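PDB 3M9V: FAD-dependent oxidoreductase from Actinomadura kijaniata, which probably uses a flavin cofactor to oxidise a dTDP-linked amino sugar on the route to D-kijanose, the unusual sugar of kijanimicin. Local coordinates for residues A[167-173]-A[223-229]; A[179-185]-A[197-203]; A[296-300]-A[357-361]; A[303-307]-A[350-354]. One frame throughout, in Å; residues are numbered along the deposited sequence.

Contact 1. Residues A[167-173]-A[223-229]; sequences GRKTLVS and GTVDIVF
Asp226 is the acidic meeting point of two antiparallel strands: chi1 of -82° sets its carboxylate beside the backbone N, and chi2 of 32° points OD1 at Thr170 and OD2 at Arg168. Thr170 OG1 donates to Asp226 OD1 over 2.7 Å, on the syn side but tilted out of the carboxylate plane. The arginine chain bends at chi2 and chi3 to bring NH1 to OD2 in a doubtfully short salt bridge, the planar groups almost perpendicular. His148 also bonds to OD2. Val228 CG2 lies over one face of the guanidinium.

Lys169 and Phe229 meet on the other side of the sheet, where Lys169 CG touches the ring edge at CE2 (3.8 Å). A bend at chi2 (-71°) carries Lys169 NZ away to Asp147. Val172 CG2 packs on Ile227 CD1 at 4.0 Å.

The pairing slips by one residue between Lys169 and Val172. Here a water accepts from Leu171 N (2.9 Å) and donates to Thr224 O and Asp226 OD1. Ser173 OG and Thr224 OG1 are hydrogen-bonded at 2.6 Å. The slip is a beta bulge in the middle beta domain of the acyl-CoA dehydrogenase fold; Ser173, just beyond, serves the FMN site, though none is modelled here.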
loop_
_atom_site.group_PDB
_atom_site.type_symbol
_atom_site.label_atom_id
_atom_site.label_comp_id
_atom_site.label_asym_id
_atom_site.label_seq_id
_atom_site.Cartn_x
_atom_site.Cartn_y
_atom_site.Cartn_z
ATOM N N GLY A 167 -20.077 31.541 23.678
ATOM C CA GLY A 167 -19.477 30.260 23.330
ATOM C C GLY A 167 -18.039 30.498 22.911
ATOM O O GLY A 167 -17.393 31.473 23.303
ATOM N N ARG A 168 -17.539 29.552 22.126
ATOM C CA ARG A 168 -16.159 29.598 21.680
ATOM C C ARG A 168 -16.033 28.649 20.502
ATOM O O ARG A 168 -16.548 27.530 20.552
ATOM C CB ARG A 168 -15.182 29.301 22.813
ATOM C CG ARG A 168 -14.171 28.258 22.452
ATOM C CD ARG A 168 -12.755 28.757 22.538
ATOM N NE ARG A 168 -12.202 28.748 23.884
ATOM C CZ ARG A 168 -10.906 28.637 24.176
ATOM N NH1 ARG A 168 -9.985 28.454 23.246
ATOM N NH2 ARG A 168 -10.510 28.686 25.434
ATOM N N LYS A 169 -15.410 29.115 19.421
ATOM C CA LYS A 169 -15.226 28.219 18.276
ATOM C C LYS A 169 -13.725 28.009 18.096
ATOM O O LYS A 169 -12.898 28.839 18.472
ATOM C CB LYS A 169 -15.815 28.808 16.990
ATOM C CG LYS A 169 -17.329 28.933 16.995
ATOM C CD LYS A 169 -18.010 27.562 16.894
ATOM C CE LYS A 169 -19.499 27.675 16.580
ATOM N NZ LYS A 169 -20.145 26.331 16.764
ATOM N N THR A 170 -13.371 26.873 17.515
ATOM C CA THR A 170 -11.973 26.511 17.430
ATOM C C THR A 170 -11.564 26.380 15.969
ATOM O O THR A 170 -12.424 26.248 15.100
ATOM C CB THR A 170 -11.722 25.227 18.231
ATOM O OG1 THR A 170 -10.305 25.054 18.328
ATOM C CG2 THR A 170 -12.429 24.039 17.614
ATOM N N LEU A 171 -10.265 26.455 15.689
ATOM C CA LEU A 171 -9.745 26.177 14.357
ATOM C C LEU A 171 -10.314 27.150 13.339
ATOM O O LEU A 171 -10.758 26.748 12.259
ATOM C CB LEU A 171 -9.925 24.709 13.938
ATOM C CG LEU A 171 -9.256 23.660 14.834
ATOM C CD1 LEU A 171 -9.467 22.230 14.291
ATOM C CD2 LEU A 171 -7.767 23.890 15.099
ATOM N N VAL A 172 -10.283 28.439 13.661
ATOM C CA VAL A 172 -10.896 29.411 12.747
ATOM C C VAL A 172 -9.802 30.037 11.895
ATOM O O VAL A 172 -9.184 31.020 12.314
ATOM C CB VAL A 172 -11.606 30.536 13.527
ATOM C CG1 VAL A 172 -12.297 31.479 12.534
ATOM C CG2 VAL A 172 -12.650 29.917 14.498
ATOM N N SER A 173 -9.553 29.491 10.708
ATOM C CA SER A 173 -8.454 29.996 9.881
ATOM C C SER A 173 -8.670 31.435 9.393
ATOM O O SER A 173 -9.818 31.825 9.160
ATOM C CB SER A 173 -8.284 29.090 8.647
ATOM O OG SER A 173 -7.991 27.770 9.074
ATOM N N GLY A 223 -3.214 30.979 10.701
ATOM C CA GLY A 223 -3.993 31.760 11.676
ATOM C C GLY A 223 -5.220 31.039 12.211
ATOM O O GLY A 223 -6.301 31.638 12.339
ATOM N N THR A 224 -5.034 29.753 12.500
ATOM C CA THR A 224 -6.150 28.851 12.704
ATOM C C THR A 224 -6.491 28.846 14.201
ATOM O O THR A 224 -6.355 27.846 14.906
ATOM C CB THR A 224 -5.884 27.487 12.019
ATOM O OG1 THR A 224 -5.845 27.723 10.603
ATOM C CG2 THR A 224 -7.017 26.462 12.290
ATOM N N VAL A 225 -6.930 30.002 14.696
ATOM C CA VAL A 225 -6.977 30.220 16.133
ATOM C C VAL A 225 -8.389 30.032 16.651
ATOM O O VAL A 225 -9.305 29.801 15.872
ATOM C CB VAL A 225 -6.526 31.637 16.485
ATOM C CG1 VAL A 225 -5.063 31.869 16.056
ATOM C CG2 VAL A 225 -7.496 32.684 15.909
ATOM N N ASP A 226 -8.551 30.136 17.962
ATOM C CA ASP A 226 -9.856 30.108 18.614
ATOM C C ASP A 226 -10.506 31.486 18.745
ATOM O O ASP A 226 -9.786 32.481 18.828
ATOM C CB ASP A 226 -9.658 29.555 20.014
ATOM C CG ASP A 226 -9.609 28.042 20.017
ATOM O OD1 ASP A 226 -9.146 27.417 19.034
ATOM O OD2 ASP A 226 -10.105 27.475 21.008
ATOM N N ILE A 227 -11.841 31.563 18.738
ATOM C CA ILE A 227 -12.473 32.876 18.947
ATOM C C ILE A 227 -13.550 32.723 20.031
ATOM O O ILE A 227 -14.182 31.671 20.120
ATOM C CB ILE A 227 -13.064 33.475 17.669
ATOM C CG1 ILE A 227 -14.212 32.598 17.149
ATOM C CG2 ILE A 227 -11.963 33.778 16.622
ATOM C CD1 ILE A 227 -14.725 33.020 15.811
ATOM N N VAL A 228 -13.725 33.740 20.871
ATOM C CA VAL A 228 -14.543 33.638 22.081
ATOM C C VAL A 228 -15.646 34.690 22.106
ATOM O O VAL A 228 -15.407 35.843 21.727
ATOM C CB VAL A 228 -13.685 33.825 23.337
ATOM C CG1 VAL A 228 -14.484 33.500 24.598
ATOM C CG2 VAL A 228 -12.466 32.923 23.267
ATOM N N PHE A 229 -16.843 34.290 22.527
ATOM C CA PHE A 229 -18.012 35.158 22.506
ATOM C C PHE A 229 -18.492 35.194 23.956
ATOM O O PHE A 229 -18.772 34.148 24.528
ATOM C CB PHE A 229 -19.152 34.630 21.629
ATOM C CG PHE A 229 -18.687 34.009 20.342
ATOM C CD1 PHE A 229 -18.124 34.782 19.342
ATOM C CD2 PHE A 229 -18.830 32.646 20.132
ATOM C CE1 PHE A 229 -17.663 34.209 18.147
ATOM C CE2 PHE A 229 -18.371 32.070 18.957
ATOM C CZ PHE A 229 -17.795 32.845 17.953
HETATM O O HOH W 1 -7.631 26.751 16.856
#

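Contact 2. Residues A[179-185]-A[197-203]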
loop_
_atom_site.group_PDB
_atom_site.type_symbol
_atom_site.label_atom_id
_atom_site.label_comp_id
_atom_site.label_asym_id
_atom_site.label_seq_id
_atom_site.Cartn_x
_atom_site.Cartn_y
_atom_site.Cartn_z
ATOM N N THR A 179 -12.709 40.380 9.681
ATOM C CA THR A 179 -13.471 41.556 10.079
ATOM C C THR A 179 -14.874 41.058 10.385
ATOM O O THR A 179 -15.595 41.665 11.184
ATOM C CB THR A 179 -13.593 42.586 8.932
ATOM O OG1 THR A 179 -14.181 41.959 7.773
ATOM C CG2 THR A 179 -12.212 43.147 8.618
ATOM N N HIS A 180 -15.277 39.968 9.732
ATOM C CA HIS A 180 -16.626 39.446 9.933
ATOM C C HIS A 180 -16.540 37.939 10.130
ATOM O O HIS A 180 -15.769 37.300 9.408
ATOM C CB HIS A 180 -17.473 39.624 8.684
ATOM C CG HIS A 180 -17.820 41.040 8.340
ATOM N ND1 HIS A 180 -16.886 41.956 7.904
ATOM C CD2 HIS A 180 -19.022 41.664 8.292
ATOM C CE1 HIS A 180 -17.498 43.098 7.643
ATOM N NE2 HIS A 180 -18.795 42.946 7.860
ATOM N N PHE A 181 -17.335 37.378 11.036
ATOM C CA PHE A 181 -17.203 35.967 11.408
ATOM C C PHE A 181 -18.592 35.350 11.337
ATOM O O PHE A 181 -19.499 35.743 12.098
ATOM C CB PHE A 181 -16.625 35.840 12.822
ATOM C CG PHE A 181 -15.223 36.344 12.943
ATOM C CD1 PHE A 181 -14.148 35.462 12.920
ATOM C CD2 PHE A 181 -14.967 37.706 12.989
ATOM C CE1 PHE A 181 -12.840 35.933 13.004
ATOM C CE2 PHE A 181 -13.672 38.196 13.053
ATOM C CZ PHE A 181 -12.611 37.305 13.063
ATOM N N VAL A 182 -18.780 34.428 10.395
ATOM C CA VAL A 182 -20.037 33.688 10.318
ATOM C C VAL A 182 -19.951 32.491 11.259
ATOM O O VAL A 182 -19.010 31.703 11.158
ATOM C CB VAL A 182 -20.302 33.207 8.884
ATOM C CG1 VAL A 182 -21.621 32.447 8.782
ATOM C CG2 VAL A 182 -20.346 34.379 7.951
ATOM N N ILE A 183 -20.892 32.358 12.193
ATOM C CA ILE A 183 -20.706 31.460 13.327
ATOM C C ILE A 183 -21.854 30.465 13.280
ATOM O O ILE A 183 -23.007 30.862 13.100
ATOM C CB ILE A 183 -20.785 32.216 14.674
ATOM C CG1 ILE A 183 -19.732 33.326 14.717
ATOM C CG2 ILE A 183 -20.538 31.310 15.883
ATOM C CD1 ILE A 183 -18.313 32.812 14.562
ATOM N N ASN A 184 -21.551 29.179 13.418
ATOM C CA ASN A 184 -22.629 28.207 13.504
ATOM C C ASN A 184 -23.088 28.102 14.954
ATOM O O ASN A 184 -22.305 27.750 15.837
ATOM C CB ASN A 184 -22.146 26.841 13.029
ATOM C CG ASN A 184 -21.951 26.799 11.524
ATOM O OD1 ASN A 184 -22.052 27.816 10.829
ATOM N ND2 ASN A 184 -21.699 25.602 11.011
ATOM N N ALA A 185 -24.358 28.387 15.211
ATOM C CA ALA A 185 -24.781 28.429 16.607
ATOM C C ALA A 185 -26.165 27.794 16.651
ATOM O O ALA A 185 -26.757 27.542 15.600
ATOM C CB ALA A 185 -24.795 29.885 17.093
ATOM N N ALA A 197 -28.710 28.581 13.659
ATOM C CA ALA A 197 -28.734 29.988 13.277
ATOM C C ALA A 197 -27.311 30.338 12.877
ATOM O O ALA A 197 -26.342 29.796 13.420
ATOM C CB ALA A 197 -29.165 30.858 14.446
ATOM N N SER A 198 -27.191 31.240 11.914
ATOM C CA SER A 198 -25.855 31.726 11.584
ATOM C C SER A 198 -25.724 33.208 11.895
ATOM O O SER A 198 -25.884 34.042 11.017
ATOM C CB SER A 198 -25.605 31.477 10.097
ATOM O OG SER A 198 -25.570 30.081 9.885
ATOM N N PRO A 199 -25.423 33.563 13.146
ATOM C CA PRO A 199 -25.197 34.977 13.397
ATOM C C PRO A 199 -23.903 35.443 12.735
ATOM O O PRO A 199 -22.946 34.671 12.644
ATOM C CB PRO A 199 -25.083 35.042 14.918
ATOM C CG PRO A 199 -24.702 33.705 15.363
ATOM C CD PRO A 199 -25.275 32.739 14.359
ATOM N N VAL A 200 -23.854 36.691 12.275
ATOM C CA VAL A 200 -22.601 37.247 11.779
ATOM C C VAL A 200 -22.103 38.250 12.821
ATOM O O VAL A 200 -22.800 39.235 13.071
ATOM C CB VAL A 200 -22.828 37.959 10.422
ATOM C CG1 VAL A 200 -21.570 38.686 9.984
ATOM C CG2 VAL A 200 -23.254 36.967 9.346
ATOM N N VAL A 201 -20.933 38.012 13.412
ATOM C CA VAL A 201 -20.303 38.923 14.363
ATOM C C VAL A 201 -19.164 39.700 13.705
ATOM O O VAL A 201 -18.436 39.158 12.878
ATOM C CB VAL A 201 -19.995 38.206 15.709
ATOM C CG1 VAL A 201 -19.505 36.795 15.529
ATOM C CG2 VAL A 201 -19.144 39.007 16.707
ATOM N N THR A 202 -19.037 40.992 13.995
ATOM C CA THR A 202 -17.957 41.769 13.406
ATOM C C THR A 202 -16.898 41.939 14.480
ATOM O O THR A 202 -17.120 41.722 15.671
ATOM C CB THR A 202 -18.382 43.183 12.992
ATOM O OG1 THR A 202 -18.772 43.860 14.195
ATOM C CG2 THR A 202 -19.536 43.172 11.982
ATOM N N ARG A 203 -15.707 42.319 14.037
ATOM C CA ARG A 203 -14.583 42.236 14.952
ATOM C C ARG A 203 -14.712 43.202 16.130
ATOM O O ARG A 203 -14.203 42.944 17.217
ATOM C CB ARG A 203 -13.290 42.530 14.189
ATOM C CG ARG A 203 -12.089 42.061 14.975
ATOM C CD ARG A 203 -10.796 42.358 14.228
ATOM N NE ARG A 203 -9.710 41.686 14.938
ATOM C CZ ARG A 203 -9.084 40.587 14.526
ATOM N NH1 ARG A 203 -8.116 40.098 15.289
ATOM N NH2 ARG A 203 -9.412 39.989 13.384
#
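Phe181 and Val201 form the central hydrogen-bonded pair of this antiparallel contact: Phe181 N gives its hydrogen to Val201 O at 2.8 Å, and Val201 N returns one to Phe181 O. Ala185 and Ala197 exchange a second reciprocal pair of bonds. At the other end Arg203 N donates to Thr179 O. Between the Phe181–Val201 and Ala185–Ala197 pairs the pattern is one-sided, for Ile183 N donates to Pro199 O at 3.1 Å but the proline has no N-H to send back. Ile183 O has Pro199 CD against it at 3.2 Å and also takes a C-H...O contact from Ser198 CA.

Apolar contacts fall on both sides of the strands. Ile183 CG1, turned beside its own backbone N (chi1 -58°), comes to 3.6 Å from Val201 CG1, the two chains crossing at a slant. Pro199 presents CG to Ile183 CB and CD to Ala185 CB, the latter at 4.0 Å. Were a glycine to stand at Pro199, the ring would be gone and Ile183 and Ala185 would probably face a gap, with the strand freer to flex. On the side shared by Val182 and Val200, their CG2 methyls meet at 4.1 Å.

Among the polar side chains, Thr179 OG1 and His180 ND1 share a hydrogen bond of 2.7 Å. Arg203 NH2 lies near the Phe181 ring edge but bonds to the carbonyls of Gly178 and Ala175.

The two strands make a beta hairpin of the middle domain, which carries Asn184 into the dTDP pocket.

Contact 3. Residues A[296-300]-A[357-361]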
loop_
_atom_site.group_PDB
_atom_site.type_symbol
_atom_site.label_atom_id
_atom_site.label_comp_id
_atom_site.label_asym_id
_atom_site.label_seq_id
_atom_site.Cartn_x
_atom_site.Cartn_y
_atom_site.Cartn_z
ATOM N N LEU A 296 10.625 5.391 -8.602
ATOM C CA LEU A 296 9.917 6.410 -7.808
ATOM C C LEU A 296 9.345 7.579 -8.624
ATOM O O LEU A 296 8.177 7.967 -8.486
ATOM C CB LEU A 296 10.856 6.969 -6.732
ATOM C CG LEU A 296 10.933 6.110 -5.456
ATOM C CD1 LEU A 296 11.872 6.838 -4.517
ATOM C CD2 LEU A 296 9.541 6.007 -4.841
ATOM N N VAL A 297 10.168 8.125 -9.514
ATOM C CA VAL A 297 9.730 9.207 -10.371
ATOM C C VAL A 297 8.526 8.757 -11.203
ATOM O O VAL A 297 7.561 9.512 -11.336
ATOM C CB VAL A 297 10.879 9.684 -11.326
ATOM C CG1 VAL A 297 10.280 10.536 -12.446
ATOM C CG2 VAL A 297 11.905 10.481 -10.482
ATOM N N ALA A 298 8.562 7.549 -11.769
ATOM C CA ALA A 298 7.460 7.118 -12.631
ATOM C C ALA A 298 6.249 6.913 -11.701
ATOM O O ALA A 298 5.135 7.275 -12.062
ATOM C CB ALA A 298 7.813 5.807 -13.386
ATOM N N GLU A 299 6.438 6.359 -10.510
ATOM C CA GLU A 299 5.297 6.052 -9.640
ATOM C C GLU A 299 4.625 7.347 -9.177
ATOM O O GLU A 299 3.397 7.473 -9.195
ATOM C CB GLU A 299 5.721 5.238 -8.402
ATOM C CG GLU A 299 6.180 3.800 -8.671
ATOM C CD GLU A 299 5.001 2.854 -8.737
ATOM O OE1 GLU A 299 3.901 3.229 -8.235
ATOM O OE2 GLU A 299 5.177 1.757 -9.315
ATOM N N ILE A 300 5.428 8.306 -8.734
ATOM C CA ILE A 300 4.915 9.624 -8.406
ATOM C C ILE A 300 4.205 10.335 -9.537
ATOM O O ILE A 300 3.125 10.904 -9.353
ATOM C CB ILE A 300 6.032 10.546 -7.862
ATOM C CG1 ILE A 300 6.541 9.987 -6.535
ATOM C CG2 ILE A 300 5.596 11.995 -7.872
ATOM C CD1 ILE A 300 7.906 10.546 -6.108
ATOM N N ASP A 357 7.279 10.163 -0.663
ATOM C CA ASP A 357 8.200 9.529 -1.608
ATOM C C ASP A 357 9.226 10.516 -2.164
ATOM O O ASP A 357 10.277 10.070 -2.578
ATOM C CB ASP A 357 7.506 8.870 -2.805
ATOM C CG ASP A 357 6.788 7.590 -2.413
ATOM O OD1 ASP A 357 5.972 7.095 -3.209
ATOM O OD2 ASP A 357 6.994 7.088 -1.292
ATOM N N CYS A 358 8.877 11.797 -2.261
ATOM C CA CYS A 358 9.758 12.873 -2.701
ATOM C C CYS A 358 10.992 13.072 -1.821
ATOM O O CYS A 358 12.082 13.413 -2.309
ATOM C CB CYS A 358 9.002 14.188 -2.887
ATOM S SG CYS A 358 7.940 14.185 -4.349
ATOM N N LEU A 359 10.823 12.819 -0.530
ATOM C CA LEU A 359 11.927 12.882 0.416
ATOM C C LEU A 359 12.927 11.764 0.164
ATOM O O LEU A 359 14.129 11.958 0.379
ATOM C CB LEU A 359 11.409 12.777 1.856
ATOM C CG LEU A 359 10.937 14.117 2.462
ATOM C CD1 LEU A 359 9.462 14.358 2.222
ATOM C CD2 LEU A 359 11.134 14.231 3.952
ATOM N N SER A 360 12.427 10.601 -0.240
ATOM C CA SER A 360 13.325 9.533 -0.659
ATOM C C SER A 360 14.143 9.955 -1.888
ATOM O O SER A 360 15.304 9.575 -1.965
ATOM C CB SER A 360 12.554 8.258 -1.002
ATOM O OG SER A 360 11.874 7.834 0.160
ATOM N N LEU A 361 13.580 10.692 -2.846
ATOM C CA LEU A 361 14.365 11.161 -3.984
ATOM C C LEU A 361 15.451 12.174 -3.618
ATOM O O LEU A 361 16.568 12.104 -4.125
ATOM C CB LEU A 361 13.464 11.787 -5.047
ATOM C CG LEU A 361 12.529 10.731 -5.647
ATOM C CD1 LEU A 361 11.393 11.324 -6.451
ATOM C CD2 LEU A 361 13.427 9.837 -6.502
#
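Asp357 supplies the one flat group that touches across these helices, and Leu296 CD2 lies over a face of its carboxylate, 4.0 Å from CG. No ring takes part, no hydrogen bond crosses; the rest of the contact is apolar, aliphatic but for Cys358 SG.

Ile300 and Leu361 reach for each other tip to tip, with Ile300 CD1 and Leu361 CD1 3.6 Å apart. The isoleucine gets there with CG1 anti to its carbonyl carbon (chi1 -65°) and chi2 nearly extended. The same Ile300 CD1 also rests against Asp357 CB at 3.7 Å and Cys358 SG at 4.0 Å, so three residues grip one methyl. Leu361 forks between partners: CD1 also meets Val297 CG2, while CD2 slides past Leu296 and touches its CB at 3.9 Å. Leu296 CD1 meets Ser360 CB, whose OG bonds to Arg384 of the third subunit.

The second subunit lies behind Val297, and Tyr391 of the third subunit packs on Leu296. The segments run antiparallel, their axes 10.4 Å apart, on helices 291-323 and 329-362 of the C-terminal helical domain of the acyl-CoA dehydrogenase family. Helix 264-283 packs against Val297, Ile300, Cys358 and Leu361, and helix 372-379 comes in beside Cys358.

Contact 4. Residues A[303-307]-A[350-354]; sequences RLYAL and LAPEI
Arg303 and Glu353 are joined by a salt bridge between two antiparallel helices of the C-terminal helical domain, the bundle of the acyl-CoA dehydrogenase fold. Arg303 NE lies 2.8 Å from Glu353 OE2, but the bond is weak: the angle at the hydrogen is only 127°, and the guanidinium and carboxylate planes are turned 49° apart. The arginine chain bends at chi3 (138°) to present NE, while the glutamate stretches out beyond CG. Arg303 NH1 has a second, long and weak ion pair with Glu299, which in turn bonds to Arg349 of the second subunit. With a leucine in place of Arg303, Glu353 is likely to be left without this positive mate.

Within the segments Leu307 N is satisfied by Arg303 O at 2.8 Å and Ile354 N by Leu350 O. At Pro352 the N has no hydrogen to give, and the helix kinks. Tyr305 OH, on the far side, bonds to His339 of the second subunit.

Beneath the ion pair the contact is apolar. Leu307 CD1 slides past Leu350 CB, while Leu307 CD2 rests on Ala351 CB at 3.9 Å. Ile354 CD1 pushes in against the backbone, ending 3.6 Å from Leu304 N.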
loop_
_atom_site.group_PDB
_atom_site.type_symbol
_atom_site.label_atom_id
_atom_site.label_comp_id
_atom_site.label_asym_id
_atom_site.label_seq_id
_atom_site.Cartn_x
_atom_site.Cartn_y
_atom_site.Cartn_z
ATOM N N ARG A 303 0.867 8.647 -9.747
ATOM C CA ARG A 303 0.062 8.996 -8.561
ATOM C C ARG A 303 -0.432 10.446 -8.532
ATOM O O ARG A 303 -1.568 10.708 -8.158
ATOM C CB ARG A 303 0.823 8.717 -7.261
ATOM C CG ARG A 303 0.810 7.216 -6.883
ATOM C CD ARG A 303 1.677 6.853 -5.647
ATOM N NE ARG A 303 0.889 5.902 -4.872
ATOM C CZ ARG A 303 0.869 4.586 -5.073
ATOM N NH1 ARG A 303 1.656 4.034 -5.988
ATOM N NH2 ARG A 303 0.065 3.814 -4.349
ATOM N N LEU A 304 0.434 11.388 -8.884
ATOM C CA LEU A 304 0.041 12.786 -9.032
ATOM C C LEU A 304 -1.038 12.953 -10.109
ATOM O O LEU A 304 -2.021 13.681 -9.918
ATOM C CB LEU A 304 1.247 13.638 -9.401
ATOM C CG LEU A 304 1.023 15.149 -9.582
ATOM C CD1 LEU A 304 0.482 15.760 -8.273
ATOM C CD2 LEU A 304 2.397 15.777 -9.887
ATOM N N TYR A 305 -0.882 12.274 -11.238
ATOM C CA TYR A 305 -1.942 12.274 -12.255
ATOM C C TYR A 305 -3.304 11.800 -11.709
ATOM O O TYR A 305 -4.346 12.427 -11.947
ATOM C CB TYR A 305 -1.529 11.374 -13.421
ATOM C CG TYR A 305 -2.406 11.607 -14.619
ATOM C CD1 TYR A 305 -2.040 12.527 -15.612
ATOM C CD2 TYR A 305 -3.619 10.938 -14.728
ATOM C CE1 TYR A 305 -2.895 12.782 -16.681
ATOM C CE2 TYR A 305 -4.433 11.144 -15.830
ATOM C CZ TYR A 305 -4.071 12.068 -16.794
ATOM O OH TYR A 305 -4.961 12.305 -17.828
ATOM N N ALA A 306 -3.318 10.678 -11.005
ATOM C CA ALA A 306 -4.526 10.128 -10.426
ATOM C C ALA A 306 -5.014 11.104 -9.342
ATOM O O ALA A 306 -6.215 11.274 -9.187
ATOM C CB ALA A 306 -4.247 8.741 -9.767
ATOM N N LEU A 307 -4.121 11.757 -8.601
ATOM C CA LEU A 307 -4.548 12.737 -7.602
ATOM C C LEU A 307 -5.294 13.909 -8.234
ATOM O O LEU A 307 -6.418 14.253 -7.851
ATOM C CB LEU A 307 -3.384 13.230 -6.745
ATOM C CG LEU A 307 -3.609 14.425 -5.802
ATOM C CD1 LEU A 307 -4.519 13.905 -4.676
ATOM C CD2 LEU A 307 -2.299 14.834 -5.156
ATOM N N LEU A 350 -3.416 9.861 -1.180
ATOM C CA LEU A 350 -2.421 10.054 -2.225
ATOM C C LEU A 350 -1.472 11.216 -1.977
ATOM O O LEU A 350 -0.271 11.078 -2.204
ATOM C CB LEU A 350 -3.055 10.230 -3.597
ATOM C CG LEU A 350 -3.771 9.021 -4.207
ATOM C CD1 LEU A 350 -4.584 9.430 -5.426
ATOM C CD2 LEU A 350 -2.774 7.931 -4.517
ATOM N N ALA A 351 -1.994 12.376 -1.582
ATOM C CA ALA A 351 -1.099 13.523 -1.440
ATOM C C ALA A 351 0.017 13.273 -0.414
ATOM O O ALA A 351 1.189 13.478 -0.741
ATOM C CB ALA A 351 -1.863 14.861 -1.280
ATOM N N PRO A 352 -0.291 12.794 0.807
ATOM C CA PRO A 352 0.871 12.562 1.682
ATOM C C PRO A 352 1.864 11.496 1.206
ATOM O O PRO A 352 3.069 11.623 1.457
ATOM C CB PRO A 352 0.252 12.106 3.018
ATOM C CG PRO A 352 -1.089 12.696 3.025
ATOM C CD PRO A 352 -1.560 12.744 1.569
ATOM N N GLU A 353 1.380 10.471 0.510
ATOM C CA GLU A 353 2.256 9.448 -0.055
ATOM C C GLU A 353 3.208 10.056 -1.070
ATOM O O GLU A 353 4.414 9.806 -1.047
ATOM C CB GLU A 353 1.474 8.380 -0.827
ATOM C CG GLU A 353 1.280 7.074 -0.109
ATOM C CD GLU A 353 0.337 6.172 -0.908
ATOM O OE1 GLU A 353 -0.644 5.671 -0.306
ATOM O OE2 GLU A 353 0.598 6.005 -2.129
ATOM N N ILE A 354 2.673 10.828 -2.006
ATOM C CA ILE A 354 3.580 11.515 -2.923
ATOM C C ILE A 354 4.659 12.343 -2.193
ATOM O O ILE A 354 5.862 12.292 -2.512
ATOM C CB ILE A 354 2.728 12.405 -3.845
ATOM C CG1 ILE A 354 1.882 11.514 -4.765
ATOM C CG2 ILE A 354 3.609 13.406 -4.594
ATOM C CD1 ILE A 354 0.786 12.307 -5.463
#

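Contacts 1 and 2 share the sheet of the middle domain, with centres 11 Å apart: Ile183 CD1 packs against Phe229 CZ at 3.4 Å, and Lys169 NZ makes a weak hydrogen bond to Asn184 O. Both lie by the dTDP and FMN sites, probably the active site. The Asn184 side chain is about 3 Å from bound dTDP and that of Lys169 about 9 Å, while Ser173 serves FMN, not bound to this chain. Contacts 3 and 4 are successive points along one helix pair, centres 10 Å apart, joined where Ile300 CG2 meets Ile354 CG2; both touch the second subunit. They lie away from those sites, at least about 17 Å from contact 1 between nearest atoms.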